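PDB 3LKE: enoyl-CoA hydratase from Bacillus halodurans, which probably catalyses the reversible addition of water to the double bond of enoyl-CoA thioesters. Local coordinates for residues Ser4-Glu9 with Leu15-Asp20. Residues are numbered along the deposited sequence; the frame is centred on the assembly and turned at random.
Sequences SYVHTE and LYITLD
H7 and T18 face each other as a hydrogen-bonded antiparallel pair, with H7 N to T18 O and T18 N to H7 O both 2.9 Å, and E9 and Y16 repeat the pattern two residues on; the short strand axes come within 4.7 Å, 161° between their directions. Before H7, D20 N still donates to Y5 O at 2.8 Å, just beyond the end of the strands. Between these rungs V6 pairs with L19 and T8 with I17 without hydrogen bonds, their side chains on the face covered by helix 30-45. There V6 CG1 touches I17 CG2 at 3.7 Å, the two side chains lying obliquely across one another; the beta-branched V6 and I17, both buried, suit their places because they fill the space under the helix while favouring extended backbone. The hairpin forms the margin of the sheet in this crotonase-like fold: strand 6-10 is outermost within the chain, and strand 14-19 continues inward to the parallel strand 51-56. H7 points to the other face, and its ring reaches D20, just past the end of strand 14-19. With CG of H7 anti to its own carbonyl carbon (chi1 -55°), the imidazole leans toward the second strand, and NE2 donates to D20 OD2 at 2.7 Å. The carboxylate oxygen lies near the ring plane and accepts the hydrogen bond through its anti lone pair, the two planes being turned 71° apart. Aspartate suits the site because its other oxygen, OD1, is bonded to H58, so two histidines share one carboxylate. A leucine in place of H7 would probably leave D20 OD2 without this donor and the carboxylate less firmly fixed in its rotation. Where S4 and D20 lie side by side, a water donates to S4 O and, at 2.8 Å, to D20 O.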
ATOM      1  N   SER A   4     -15.661 -19.566  32.260  1.00 51.05           N
ATOM      2  CA  SER A   4     -15.034 -18.518  31.456  1.00 47.19           C
ATOM      3  C   SER A   4     -14.172 -19.116  30.347  1.00 42.46           C
ATOM      4  O   SER A   4     -13.399 -20.047  30.580  1.00 40.98           O
ATOM      5  CB  SER A   4     -14.187 -17.589  32.324  1.00 47.37           C
ATOM      6  OG  SER A   4     -13.437 -16.702  31.511  1.00 43.06           O
ATOM      7  N   TYR A   5     -14.307 -18.563  29.146  1.00 36.01           N
ATOM      8  CA  TYR A   5     -13.658 -19.094  27.954  1.00 33.24           C
ATOM      9  C   TYR A   5     -12.459 -18.253  27.528  1.00 31.61           C
ATOM     10  O   TYR A   5     -11.820 -18.535  26.510  1.00 29.92           O
ATOM     11  CB  TYR A   5     -14.661 -19.163  26.802  1.00 32.64           C
ATOM     12  CG  TYR A   5     -15.817 -20.099  27.059  1.00 35.90           C
ATOM     13  CD1 TYR A   5     -15.597 -21.396  27.506  1.00 37.11           C
ATOM     14  CD2 TYR A   5     -17.128 -19.690  26.842  1.00 38.77           C
ATOM     15  CE1 TYR A   5     -16.657 -22.260  27.746  1.00 38.51           C
ATOM     16  CE2 TYR A   5     -18.193 -20.549  27.074  1.00 39.72           C
ATOM     17  CZ  TYR A   5     -17.951 -21.830  27.523  1.00 39.39           C
ATOM     18  OH  TYR A   5     -19.008 -22.687  27.750  1.00 40.05           O
ATOM     19  N   VAL A   6     -12.158 -17.226  28.314  1.00 28.63           N
ATOM     20  CA  VAL A   6     -10.995 -16.384  28.067  1.00 32.15           C
ATOM     21  C   VAL A   6     -10.287 -16.131  29.395  1.00 33.42           C
ATOM     22  O   VAL A   6     -10.877 -15.576  30.317  1.00 36.52           O
ATOM     23  CB  VAL A   6     -11.400 -15.022  27.470  1.00 29.06           C
ATOM     24  CG1 VAL A   6     -10.172 -14.119  27.344  1.00 31.27           C
ATOM     25  CG2 VAL A   6     -12.111 -15.201  26.113  1.00 32.53           C
ATOM     26  N   HIS A   7      -9.027 -16.544  29.497  1.00 29.23           N
ATOM     27  CA  HIS A   7      -8.265 -16.325  30.720  1.00 34.54           C
ATOM     28  C   HIS A   7      -7.301 -15.171  30.543  1.00 35.96           C
ATOM     29  O   HIS A   7      -6.895 -14.864  29.424  1.00 31.11           O
ATOM     30  CB  HIS A   7      -7.501 -17.587  31.128  1.00 35.38           C
ATOM     31  CG  HIS A   7      -8.370 -18.797  31.263  1.00 40.07           C
ATOM     32  ND1 HIS A   7      -9.530 -18.799  32.008  1.00 43.50           N
ATOM     33  CD2 HIS A   7      -8.247 -20.044  30.750  1.00 40.30           C
ATOM     34  CE1 HIS A   7     -10.087 -19.997  31.945  1.00 43.08           C
ATOM     35  NE2 HIS A   7      -9.327 -20.771  31.189  1.00 36.48           N
ATOM     36  N   THR A   8      -6.945 -14.523  31.647  1.00 31.52           N
ATOM     37  CA  THR A   8      -5.985 -13.426  31.599  1.00 35.06           C
ATOM     38  C   THR A   8      -4.918 -13.576  32.679  1.00 38.43           C
ATOM     39  O   THR A   8      -5.184 -14.086  33.775  1.00 36.86           O
ATOM     40  CB  THR A   8      -6.672 -12.048  31.726  1.00 36.84           C
ATOM     41  OG1 THR A   8      -7.468 -12.009  32.916  1.00 38.33           O
ATOM     42  CG2 THR A   8      -7.570 -11.788  30.527  1.00 34.82           C
ATOM     43  N   GLU A   9      -3.705 -13.141  32.358  1.00 34.28           N
ATOM     44  CA  GLU A   9      -2.580 -13.237  33.278  1.00 38.45           C
ATOM     45  C   GLU A   9      -1.553 -12.176  32.927  1.00 37.36           C
ATOM     46  O   GLU A   9      -1.176 -12.046  31.773  1.00 38.14           O
ATOM     47  CB  GLU A   9      -1.928 -14.619  33.183  1.00 36.91           C
ATOM     48  CG  GLU A   9      -0.738 -14.808  34.100  1.00 42.91           C
ATOM     49  CD  GLU A   9      -0.116 -16.189  33.978  1.00 47.19           C
ATOM     50  OE1 GLU A   9      -0.766 -17.091  33.402  1.00 46.04           O
ATOM     51  OE2 GLU A   9       1.024 -16.375  34.462  1.00 55.47           O
ATOM     52  N   LEU A  15       0.436  -8.581  29.339  1.00 30.84           N
ATOM     53  CA  LEU A  15      -0.846  -9.248  29.540  1.00 30.80           C
ATOM     54  C   LEU A  15      -1.026 -10.384  28.543  1.00 33.46           C
ATOM     55  O   LEU A  15      -0.944 -10.176  27.323  1.00 30.43           O
ATOM     56  CB  LEU A  15      -2.001  -8.250  29.390  1.00 33.72           C
ATOM     57  CG  LEU A  15      -3.404  -8.532  29.949  1.00 36.78           C
ATOM     58  CD1 LEU A  15      -4.496  -8.381  28.888  1.00 36.21           C
ATOM     59  CD2 LEU A  15      -3.523  -9.884  30.663  1.00 36.69           C
ATOM     60  N   TYR A  16      -1.277 -11.579  29.068  1.00 29.50           N
ATOM     61  CA  TYR A  16      -1.533 -12.757  28.250  1.00 30.61           C
ATOM     62  C   TYR A  16      -3.018 -13.063  28.231  1.00 31.32           C
ATOM     63  O   TYR A  16      -3.630 -13.288  29.283  1.00 29.40           O
ATOM     64  CB  TYR A  16      -0.752 -13.965  28.785  1.00 30.39           C
ATOM     65  CG  TYR A  16       0.749 -13.821  28.627  1.00 28.37           C
ATOM     66  CD1 TYR A  16       1.497 -13.100  29.554  1.00 29.11           C
ATOM     67  CD2 TYR A  16       1.409 -14.379  27.541  1.00 27.57           C
ATOM     68  CE1 TYR A  16       2.864 -12.954  29.416  1.00 28.22           C
ATOM     69  CE2 TYR A  16       2.781 -14.246  27.395  1.00 28.97           C
ATOM     70  CZ  TYR A  16       3.501 -13.531  28.346  1.00 29.29           C
ATOM     71  OH  TYR A  16       4.859 -13.381  28.198  1.00 33.62           O
ATOM     72  N   ILE A  17      -3.602 -13.043  27.033  1.00 26.15           N
ATOM     73  CA  ILE A  17      -5.019 -13.335  26.847  1.00 26.64           C
ATOM     74  C   ILE A  17      -5.112 -14.695  26.178  1.00 29.24           C
ATOM     75  O   ILE A  17      -4.625 -14.876  25.059  1.00 26.73           O
ATOM     76  CB  ILE A  17      -5.726 -12.259  25.969  1.00 27.42           C
ATOM     77  CG1 ILE A  17      -5.650 -10.886  26.647  1.00 30.28           C
ATOM     78  CG2 ILE A  17      -7.174 -12.647  25.704  1.00 27.87           C
ATOM     79  CD1 ILE A  17      -6.334  -9.756  25.860  1.00 26.00           C
ATOM     80  N   THR A  18      -5.708 -15.662  26.879  1.00 27.16           N
ATOM     81  CA  THR A  18      -5.721 -17.046  26.412  1.00 26.61           C
ATOM     82  C   THR A  18      -7.122 -17.545  26.106  1.00 26.20           C
ATOM     83  O   THR A  18      -8.014 -17.509  26.965  1.00 26.23           O
ATOM     84  CB  THR A  18      -5.084 -17.987  27.475  1.00 29.24           C
ATOM     85  OG1 THR A  18      -3.771 -17.510  27.793  1.00 28.59           O
ATOM     86  CG2 THR A  18      -4.988 -19.416  26.955  1.00 28.36           C
ATOM     87  N   LEU A  19      -7.322 -18.000  24.875  1.00 25.41           N
ATOM     88  CA  LEU A  19      -8.600 -18.560  24.472  1.00 23.43           C
ATOM     89  C   LEU A  19      -8.689 -19.990  24.985  1.00 23.96           C
ATOM     90  O   LEU A  19      -7.773 -20.784  24.782  1.00 24.67           O
ATOM     91  CB  LEU A  19      -8.747 -18.558  22.955  1.00 24.53           C
ATOM     92  CG  LEU A  19      -8.486 -17.226  22.241  1.00 28.17           C
ATOM     93  CD1 LEU A  19      -8.670 -17.403  20.749  1.00 30.64           C
ATOM     94  CD2 LEU A  19      -9.402 -16.144  22.779  1.00 28.58           C
ATOM     95  N   ASP A  20      -9.812 -20.307  25.621  1.00 26.04           N
ATOM     96  CA  ASP A  20     -10.003 -21.605  26.257  1.00 26.57           C
ATOM     97  C   ASP A  20     -11.472 -22.013  26.133  1.00 28.18           C
ATOM     98  O   ASP A  20     -12.251 -21.884  27.078  1.00 28.76           O
ATOM     99  CB  ASP A  20      -9.571 -21.515  27.722  1.00 27.74           C
ATOM    100  CG  ASP A  20      -9.506 -22.874  28.399  1.00 31.79           C
ATOM    101  OD1 ASP A  20      -9.747 -23.887  27.715  1.00 30.36           O
ATOM    102  OD2 ASP A  20      -9.210 -22.914  29.611  1.00 33.42           O
TER
HETATM  103  O   HOH W   1     -13.049 -22.962  29.589  1.00 36.08           O